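Local coordinates for aminotransferase, classes I and II (Silicibacter pomeroyi DSS-3, PDB 3H14), which probably transfers amino groups between L-aspartate and 2-oxoglutarate, with pyridoxal 5'-phosphate as its cofactor, at residues P170-G175 against T356-Y361; E147-P152 against I307-G312; E207-A212 against A290-M295. All coordinates share one frame; numbering follows the deposited sequence.

Contact 1 (P170-G175 against T356-Y361)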
loop_
_atom_site.group_PDB
_atom_site.type_symbol
_atom_site.label_atom_id
_atom_site.label_comp_id
_atom_site.label_asym_id
_atom_site.label_seq_id
_atom_site.Cartn_x
_atom_site.Cartn_y
_atom_site.Cartn_z
ATOM N N PRO A 170 7.035 -0.152 -3.524
ATOM C CA PRO A 170 6.997 -1.226 -2.512
ATOM C C PRO A 170 5.595 -1.809 -2.277
ATOM O O PRO A 170 4.617 -1.060 -2.263
ATOM C CB PRO A 170 7.464 -0.512 -1.231
ATOM C CG PRO A 170 8.210 0.697 -1.697
ATOM C CD PRO A 170 7.567 1.112 -2.974
ATOM N N ALA A 171 5.510 -3.127 -2.066
ATOM C CA ALA A 171 4.247 -3.802 -1.868
ATOM C C ALA A 171 3.810 -3.915 -0.406
ATOM O O ALA A 171 4.609 -3.979 0.507
ATOM C CB ALA A 171 4.266 -5.197 -2.512
ATOM N N ASN A 172 2.506 -3.873 -0.212
ATOM C CA ASN A 172 1.855 -4.266 1.007
ATOM C C ASN A 172 1.373 -5.679 0.685
ATOM O O ASN A 172 0.648 -5.865 -0.294
ATOM C CB ASN A 172 0.673 -3.323 1.270
ATOM C CG ASN A 172 -0.124 -3.681 2.501
ATOM O OD1 ASN A 172 0.152 -4.657 3.208
ATOM N ND2 ASN A 172 -1.168 -2.911 2.743
ATOM N N PRO A 173 1.701 -6.685 1.518
ATOM C CA PRO A 173 2.261 -6.672 2.859
ATOM C C PRO A 173 3.745 -6.976 3.032
ATOM O O PRO A 173 4.182 -7.091 4.160
ATOM C CB PRO A 173 1.455 -7.788 3.518
ATOM C CG PRO A 173 1.411 -8.847 2.448
ATOM C CD PRO A 173 1.300 -8.062 1.138
ATOM N N THR A 174 4.482 -7.112 1.939
ATOM C CA THR A 174 5.819 -7.698 1.951
ATOM C C THR A 174 6.924 -6.690 2.047
ATOM O O THR A 174 8.010 -7.026 2.523
ATOM C CB THR A 174 6.070 -8.511 0.676
ATOM O OG1 THR A 174 5.967 -7.657 -0.460
ATOM C CG2 THR A 174 5.101 -9.636 0.569
ATOM N N GLY A 175 6.657 -5.473 1.567
ATOM C CA GLY A 175 7.667 -4.473 1.355
ATOM C C GLY A 175 8.563 -4.677 0.150
ATOM O O GLY A 175 9.450 -3.862 -0.085
ATOM N N THR A 356 1.032 -17.217 7.446
ATOM C CA THR A 356 1.850 -16.025 7.405
ATOM C C THR A 356 1.297 -14.923 8.340
ATOM O O THR A 356 0.138 -14.957 8.737
ATOM C CB THR A 356 2.006 -15.463 5.954
ATOM O OG1 THR A 356 0.723 -15.029 5.473
ATOM C CG2 THR A 356 2.519 -16.545 4.958
ATOM N N LEU A 357 2.167 -13.972 8.661
ATOM C CA LEU A 357 1.829 -12.783 9.440
ATOM C C LEU A 357 2.444 -11.541 8.821
ATOM O O LEU A 357 3.535 -11.594 8.274
ATOM C CB LEU A 357 2.420 -12.875 10.863
ATOM C CG LEU A 357 1.783 -13.630 12.005
ATOM C CD1 LEU A 357 2.623 -13.389 13.255
ATOM C CD2 LEU A 357 0.347 -13.229 12.294
ATOM N N ARG A 358 1.783 -10.393 8.992
ATOM C CA ARG A 358 2.373 -9.114 8.626
ATOM C C ARG A 358 2.607 -8.287 9.889
ATOM O O ARG A 358 1.703 -8.117 10.670
ATOM C CB ARG A 358 1.461 -8.329 7.671
ATOM C CG ARG A 358 2.158 -7.136 7.066
ATOM C CD ARG A 358 1.211 -6.119 6.425
ATOM N NE ARG A 358 0.427 -5.378 7.430
ATOM C CZ ARG A 358 -0.510 -4.479 7.106
ATOM N NH1 ARG A 358 -0.754 -4.199 5.836
ATOM N NH2 ARG A 358 -1.199 -3.875 8.044
ATOM N N PHE A 359 3.822 -7.779 10.064
ATOM C CA PHE A 359 4.144 -6.807 11.093
ATOM C C PHE A 359 4.229 -5.463 10.432
ATOM O O PHE A 359 4.746 -5.362 9.329
ATOM C CB PHE A 359 5.513 -7.090 11.715
ATOM C CG PHE A 359 5.620 -8.416 12.383
ATOM C CD1 PHE A 359 5.361 -8.537 13.754
ATOM C CD2 PHE A 359 5.960 -9.548 11.654
ATOM C CE1 PHE A 359 5.458 -9.758 14.389
ATOM C CE2 PHE A 359 6.073 -10.787 12.277
ATOM C CZ PHE A 359 5.822 -10.905 13.642
ATOM N N SER A 360 3.782 -4.418 11.112
ATOM C CA SER A 360 3.996 -3.050 10.684
ATOM C C SER A 360 4.951 -2.395 11.670
ATOM O O SER A 360 4.825 -2.604 12.851
ATOM C CB SER A 360 2.667 -2.269 10.622
ATOM O OG SER A 360 2.957 -0.881 10.351
ATOM N N TYR A 361 5.914 -1.634 11.185
ATOM C CA TYR A 361 6.820 -0.905 12.064
ATOM C C TYR A 361 6.686 0.618 11.882
ATOM O O TYR A 361 7.640 1.351 12.048
ATOM C CB TYR A 361 8.264 -1.420 11.936
ATOM C CG TYR A 361 8.903 -1.458 10.566
ATOM C CD1 TYR A 361 8.934 -2.629 9.801
ATOM C CD2 TYR A 361 9.517 -0.338 10.040
ATOM C CE1 TYR A 361 9.520 -2.642 8.537
ATOM C CE2 TYR A 361 10.102 -0.356 8.805
ATOM C CZ TYR A 361 10.128 -1.520 8.063
ATOM O OH TYR A 361 10.716 -1.490 6.826
HETATM O O HOH W 1 -3.397 -2.910 4.927
#
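Asn172 and Arg358 meet at nearly a right angle, the carboxamide oxygen at the edge of the guanidinium group and almost in its plane. Arg358 NH1 gives a hydrogen bond to Asn172 OD1 (2.8 Å), bent to 144° at the hydrogen and tilted out of the plane of the carboxamide. The tight side lies along the arginine stem: Pro173 CB presses on Arg358 CD at 3.4 Å, and Arg358 CG lies 3.5 Å from Pro173 O, a buried carbonyl oxygen with no polar partner in the model. The peptide before Pro173 is cis; Pro173 CB lies against the arginine stem, while the Asn172 side chain comes near with its end. The kink at chi3 of Arg358 (71°) turns its head from the proline to the amide. The looser side is wet: Asn172 ND2 and Arg358 NH1, two donors that cannot bond each other, both give to one water, 3.1 Å from each. In class I aminotransferases the asparagine of the Asn-Pro-Thr-Gly motif pairs with an arginine of the small domain beside the coenzyme and the substrate carboxylate; this pair is consistent with that site. Phe348 touches Asn172, Pro173 and Arg358 alike, Tyr315 and Tyr317 of strand 315-319 add further cover, and strand 356-360, which carries the arginine, runs between strands 340-344 and 315-319.

Contact 2 (E147-P152 against I307-G312); sequences ENRLQP and IAPPDG
Arg149 and Leu150 both have left-handed backbone conformations where loop 147-152 passes Ala308; the nearest CA atoms, those of Arg149 and Ala308, are 7.1 Å apart, and side chains make the contact. Arg149 reaches out with its chain extended from CG to NE and grips the carboxylate side-on, one nitrogen to each oxygen. NE gives the straighter bond, to Asp311 OD2 (2.7 Å, 167°), and meets the syn lone pair of that oxygen. The second runs from Arg149 NH1 to Asp311 OD1 at 2.9 Å, somewhat out of both planes. Guanidinium and carboxylate are nearly coplanar, 16° apart, as suits a two-bond salt bridge. Pro309 lies over one face of the guanidinium, with its CG 3.6 Å from Arg149 CZ, so the head is held both at its edge and over a face. Asp311 OD2 also accepts from the backbone N of Met177, a second bond that helps fix the carboxylate. An alanine in place of Asp311 would probably leave the Arg149 head without its counter-charge and freer to swing off the proline, and Met177 N without this acceptor. Apart from the ion pair, Leu150 CD1 packs on Ala308 CB at 3.9 Å. Pro310 centres an inverse gamma turn that bends the chain between Pro309 and Asp311. Within the class I aminotransferase fold this is a surface salt bridge between the loop after edge strand 138-143 of the seven-stranded sheet and the link from helix 278-302 to strand 315-319.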
loop_
_atom_site.group_PDB
_atom_site.type_symbol
_atom_site.label_atom_id
_atom_site.label_comp_id
_atom_site.label_asym_id
_atom_site.label_seq_id
_atom_site.Cartn_x
_atom_site.Cartn_y
_atom_site.Cartn_z
ATOM N N GLU A 147 11.162 -17.014 -4.712
ATOM C CA GLU A 147 12.247 -16.831 -5.635
ATOM C C GLU A 147 11.996 -15.646 -6.563
ATOM O O GLU A 147 12.926 -15.146 -7.202
ATOM C CB GLU A 147 12.489 -18.147 -6.433
ATOM C CG GLU A 147 11.273 -18.717 -7.146
ATOM C CD GLU A 147 10.514 -19.757 -6.376
ATOM O OE1 GLU A 147 10.412 -19.662 -5.131
ATOM O OE2 GLU A 147 9.964 -20.670 -7.036
ATOM N N ASN A 148 10.743 -15.202 -6.644
ATOM C CA ASN A 148 10.348 -14.023 -7.430
ATOM C C ASN A 148 10.142 -12.790 -6.554
ATOM O O ASN A 148 9.634 -11.766 -7.023
ATOM C CB ASN A 148 9.082 -14.313 -8.246
ATOM C CG ASN A 148 9.285 -15.427 -9.286
ATOM O OD1 ASN A 148 10.399 -15.637 -9.782
ATOM N ND2 ASN A 148 8.222 -16.171 -9.565
ATOM N N ARG A 149 10.580 -12.882 -5.298
ATOM C CA ARG A 149 10.457 -11.799 -4.349
ATOM C C ARG A 149 8.977 -11.459 -4.057
ATOM O O ARG A 149 8.643 -10.313 -3.721
ATOM C CB ARG A 149 11.211 -10.564 -4.861
ATOM C CG ARG A 149 12.043 -9.834 -3.817
ATOM C CD ARG A 149 12.779 -8.624 -4.430
ATOM N NE ARG A 149 13.664 -7.941 -3.466
ATOM C CZ ARG A 149 14.803 -8.464 -3.007
ATOM N NH1 ARG A 149 15.542 -7.799 -2.117
ATOM N NH2 ARG A 149 15.228 -9.645 -3.462
ATOM N N LEU A 150 8.120 -12.459 -4.178
ATOM C CA LEU A 150 6.673 -12.342 -3.988
ATOM C C LEU A 150 6.043 -11.228 -4.807
ATOM O O LEU A 150 5.146 -10.527 -4.345
ATOM C CB LEU A 150 6.341 -12.173 -2.511
ATOM C CG LEU A 150 6.762 -13.353 -1.627
ATOM C CD1 LEU A 150 6.487 -13.047 -0.128
ATOM C CD2 LEU A 150 6.060 -14.638 -2.089
ATOM N N GLN A 151 6.522 -11.139 -6.041
ATOM C CA GLN A 151 6.066 -10.224 -7.038
ATOM C C GLN A 151 5.712 -11.050 -8.243
ATOM O O GLN A 151 6.347 -12.073 -8.496
ATOM C CB GLN A 151 7.187 -9.268 -7.402
ATOM C CG GLN A 151 7.442 -8.195 -6.362
ATOM C CD GLN A 151 6.409 -7.074 -6.375
ATOM O OE1 GLN A 151 5.542 -7.010 -7.265
ATOM N NE2 GLN A 151 6.489 -6.181 -5.373
ATOM N N PRO A 152 4.695 -10.613 -9.002
ATOM C CA PRO A 152 4.431 -11.381 -10.218
ATOM C C PRO A 152 5.573 -11.315 -11.233
ATOM O O PRO A 152 6.323 -10.344 -11.276
ATOM C CB PRO A 152 3.152 -10.755 -10.784
ATOM C CG PRO A 152 3.084 -9.421 -10.202
ATOM C CD PRO A 152 3.802 -9.458 -8.855
ATOM N N ILE A 307 11.443 -14.345 6.511
ATOM C CA ILE A 307 10.735 -13.115 6.140
ATOM C C ILE A 307 11.042 -12.730 4.710
ATOM O O ILE A 307 12.135 -13.003 4.169
ATOM C CB ILE A 307 11.041 -11.934 7.095
ATOM C CG1 ILE A 307 12.483 -11.433 6.955
ATOM C CG2 ILE A 307 10.762 -12.332 8.544
ATOM C CD1 ILE A 307 12.702 -10.059 7.532
ATOM N N ALA A 308 10.060 -12.143 4.060
ATOM C CA ALA A 308 10.312 -11.550 2.742
ATOM C C ALA A 308 11.243 -10.378 2.972
ATOM O O ALA A 308 11.224 -9.793 4.042
ATOM C CB ALA A 308 9.020 -11.109 2.106
ATOM N N PRO A 309 12.084 -10.035 1.982
ATOM C CA PRO A 309 13.013 -8.903 2.110
ATOM C C PRO A 309 12.273 -7.549 2.177
ATOM O O PRO A 309 11.564 -7.195 1.225
ATOM C CB PRO A 309 13.831 -8.992 0.835
ATOM C CG PRO A 309 12.976 -9.684 -0.122
ATOM C CD PRO A 309 12.212 -10.698 0.675
ATOM N N PRO A 310 12.370 -6.835 3.317
ATOM C CA PRO A 310 11.577 -5.610 3.409
ATOM C C PRO A 310 12.288 -4.465 2.705
ATOM O O PRO A 310 12.955 -3.629 3.326
ATOM C CB PRO A 310 11.403 -5.417 4.918
ATOM C CG PRO A 310 12.694 -6.029 5.508
ATOM C CD PRO A 310 13.127 -7.119 4.560
ATOM N N ASP A 311 12.148 -4.445 1.378
ATOM C CA ASP A 311 12.885 -3.527 0.534
ATOM C C ASP A 311 12.442 -2.068 0.776
ATOM O O ASP A 311 13.253 -1.138 0.663
ATOM C CB ASP A 311 12.668 -3.838 -0.954
ATOM C CG ASP A 311 13.172 -5.205 -1.370
ATOM O OD1 ASP A 311 14.062 -5.767 -0.703
ATOM O OD2 ASP A 311 12.676 -5.686 -2.398
ATOM N N GLY A 312 11.157 -1.895 1.050
ATOM C CA GLY A 312 10.535 -0.571 1.155
ATOM C C GLY A 312 9.251 -0.663 1.966
ATOM O O GLY A 312 8.939 -1.709 2.555
#

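Contact 3 (E207-A212 against A290-M295)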
loop_
_atom_site.group_PDB
_atom_site.type_symbol
_atom_site.label_atom_id
_atom_site.label_comp_id
_atom_site.label_asym_id
_atom_site.label_seq_id
_atom_site.Cartn_x
_atom_site.Cartn_y
_atom_site.Cartn_z
ATOM N N GLU A 207 11.638 4.284 1.376
ATOM C CA GLU A 207 12.620 3.464 0.690
ATOM C C GLU A 207 13.916 3.515 1.474
ATOM O O GLU A 207 14.216 4.523 2.097
ATOM C CB GLU A 207 12.847 4.032 -0.692
ATOM C CG GLU A 207 11.631 4.061 -1.579
ATOM C CD GLU A 207 11.862 4.932 -2.788
ATOM O OE1 GLU A 207 13.009 4.901 -3.302
ATOM O OE2 GLU A 207 10.918 5.676 -3.189
ATOM N N TYR A 208 14.658 2.423 1.453
ATOM C CA TYR A 208 15.813 2.227 2.339
ATOM C C TYR A 208 17.080 2.240 1.482
ATOM O O TYR A 208 17.621 3.323 1.237
ATOM C CB TYR A 208 15.620 0.953 3.175
ATOM C CG TYR A 208 14.369 1.108 4.012
ATOM C CD1 TYR A 208 13.218 0.398 3.718
ATOM C CD2 TYR A 208 14.308 2.059 5.007
ATOM C CE1 TYR A 208 12.043 0.606 4.420
ATOM C CE2 TYR A 208 13.152 2.269 5.728
ATOM C CZ TYR A 208 12.021 1.527 5.445
ATOM O OH TYR A 208 10.868 1.735 6.159
ATOM N N GLU A 209 17.500 1.095 0.949
ATOM C CA GLU A 209 18.657 1.091 0.024
ATOM C C GLU A 209 18.271 0.925 -1.456
ATOM O O GLU A 209 18.898 1.516 -2.309
ATOM C CB GLU A 209 19.735 0.087 0.463
ATOM C CG GLU A 209 19.221 -1.151 1.084
ATOM C CD GLU A 209 19.085 -1.090 2.600
ATOM O OE1 GLU A 209 19.311 -0.027 3.234
ATOM O OE2 GLU A 209 18.762 -2.163 3.151
ATOM N N ALA A 210 17.205 0.182 -1.758
ATOM C CA ALA A 210 16.705 0.072 -3.129
ATOM C C ALA A 210 15.940 1.327 -3.578
ATOM O O ALA A 210 15.088 1.816 -2.868
ATOM C CB ALA A 210 15.816 -1.146 -3.260
ATOM N N LYS A 211 16.234 1.830 -4.772
ATOM C CA LYS A 211 15.554 3.002 -5.314
ATOM C C LYS A 211 14.239 2.571 -5.995
ATOM O O LYS A 211 14.231 1.650 -6.810
ATOM C CB LYS A 211 16.475 3.705 -6.317
ATOM C CG LYS A 211 15.930 4.942 -6.947
ATOM C CD LYS A 211 15.680 6.054 -5.978
ATOM C CE LYS A 211 14.950 7.211 -6.665
ATOM N NZ LYS A 211 13.501 6.884 -6.839
ATOM N N ALA A 212 13.133 3.239 -5.661
ATOM C CA ALA A 212 11.844 2.936 -6.273
ATOM C C ALA A 212 11.926 3.331 -7.729
ATOM O O ALA A 212 12.628 4.290 -8.083
ATOM C CB ALA A 212 10.688 3.671 -5.572
ATOM N N ALA A 290 15.442 3.319 11.417
ATOM C CA ALA A 290 15.863 2.814 12.720
ATOM C C ALA A 290 15.034 1.604 13.146
ATOM O O ALA A 290 15.577 0.623 13.669
ATOM C CB ALA A 290 15.763 3.953 13.794
ATOM N N ASN A 291 13.722 1.649 12.900
ATOM C CA ASN A 291 12.837 0.551 13.288
ATOM C C ASN A 291 13.098 -0.715 12.493
ATOM O O ASN A 291 13.010 -1.805 13.047
ATOM C CB ASN A 291 11.372 0.924 13.080
ATOM C CG ASN A 291 10.934 2.064 13.965
ATOM O OD1 ASN A 291 11.697 2.529 14.835
ATOM N ND2 ASN A 291 9.713 2.537 13.746
ATOM N N ARG A 292 13.377 -0.534 11.201
ATOM C CA ARG A 292 13.654 -1.639 10.252
ATOM C C ARG A 292 14.901 -2.378 10.701
ATOM O O ARG A 292 14.923 -3.622 10.769
ATOM C CB ARG A 292 13.845 -1.055 8.845
ATOM C CG ARG A 292 14.130 -2.074 7.750
ATOM C CD ARG A 292 14.000 -1.452 6.402
ATOM N NE ARG A 292 14.443 -2.327 5.346
ATOM C CZ ARG A 292 15.681 -2.370 4.864
ATOM N NH1 ARG A 292 16.639 -1.591 5.369
ATOM N NH2 ARG A 292 15.960 -3.207 3.869
ATOM N N LYS A 293 15.917 -1.593 11.045
ATOM C CA LYS A 293 17.182 -2.110 11.586
ATOM C C LYS A 293 16.889 -3.006 12.798
ATOM O O LYS A 293 17.361 -4.122 12.870
ATOM C CB LYS A 293 18.126 -0.928 11.902
ATOM C CG LYS A 293 19.665 -1.236 12.119
ATOM C CD LYS A 293 20.444 0.052 12.290
ATOM C CE LYS A 293 21.956 -0.136 12.514
ATOM N NZ LYS A 293 22.756 0.151 11.263
ATOM N N LEU A 294 16.093 -2.514 13.741
ATOM C CA LEU A 294 15.598 -3.294 14.878
ATOM C C LEU A 294 14.816 -4.553 14.524
ATOM O O LEU A 294 15.031 -5.631 15.122
ATOM C CB LEU A 294 14.681 -2.422 15.742
ATOM C CG LEU A 294 15.002 -2.034 17.191
ATOM C CD1 LEU A 294 16.515 -1.957 17.531
ATOM C CD2 LEU A 294 14.297 -0.734 17.481
HETATM N N MSE A 295 13.873 -4.442 13.590
HETATM C CA MSE A 295 13.120 -5.628 13.146
HETATM C C MSE A 295 14.042 -6.724 12.570
HETATM O O MSE A 295 13.898 -7.913 12.893
HETATM C CB MSE A 295 12.074 -5.247 12.084
HETATM C CG MSE A 295 10.974 -4.288 12.577
HETATM SE SE MSE A 295 9.839 -4.977 13.918
HETATM C CE MSE A 295 8.483 -5.895 12.783
#
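Arg292 stretches straight out from its helix, CG anti to the backbone N (chi1 -180°) and the chain extended to NE, while Tyr208 has CG anti to its own carbonyl carbon (chi1 -60°), which sets its ring flat against the arginine. Arg292 CD sits over the middle of that ring, 3.4 Å from the nearest ring carbon, Tyr208 CD1, in a CH-pi contact. The guanidinium lies virtually parallel to the ring, with Tyr208 CB over one face near its rim, 3.5 Å from Arg292 NH1. Helix 278-302 is the long helix that runs between the large and small domains in the class I aminotransferase fold; here its arginine meets the loop following strand 196-200 of the seven-stranded sheet. Glu209, bent at chi2, brings one oxygen to the end of the guanidinium: Arg292 NH1 and Arg292 NH2 both give hydrogen bonds to Glu209 OE2, each at 3.1 Å, in an end-on salt bridge that meets this oxygen from one side, above the carboxylate plane. That plane is turned 62° from the guanidinium. The remaining nitrogen, Arg292 NE, bonds Pro310 O, and Tyr208 OH bonds Ala313 O, so both side chains are also tied to the chain leading into strand 315-319. The Glu209 end of the contact lies at the exposed surface.

How the contacts relate
The six segments come in the order 147-152, 170-175, 207-212, 290-295, 307-312 and 356-361. Contacts 1 and 2 therefore interlock along the chain, and both enclose contact 3. Their centres form a compact triangle: 10 Å between contacts 1 and 2, 13 Å between 1 and 3, 14 Å between 2 and 3. In each, a loop of the large seven-stranded sheet region meets helix 278-302 or what follows it. Gly175 O to Gly312 N, 2.8 Å, probably bonds contact 1 to contact 2, and Tyr361 O to Asn291 ND2, 2.9 Å, joins contact 1 to contact 3. The segments of the buried contact 1 thus touch those of both surface contacts, where loops of the seven-stranded sheet meet helix 278-302 and the four-stranded sheet region.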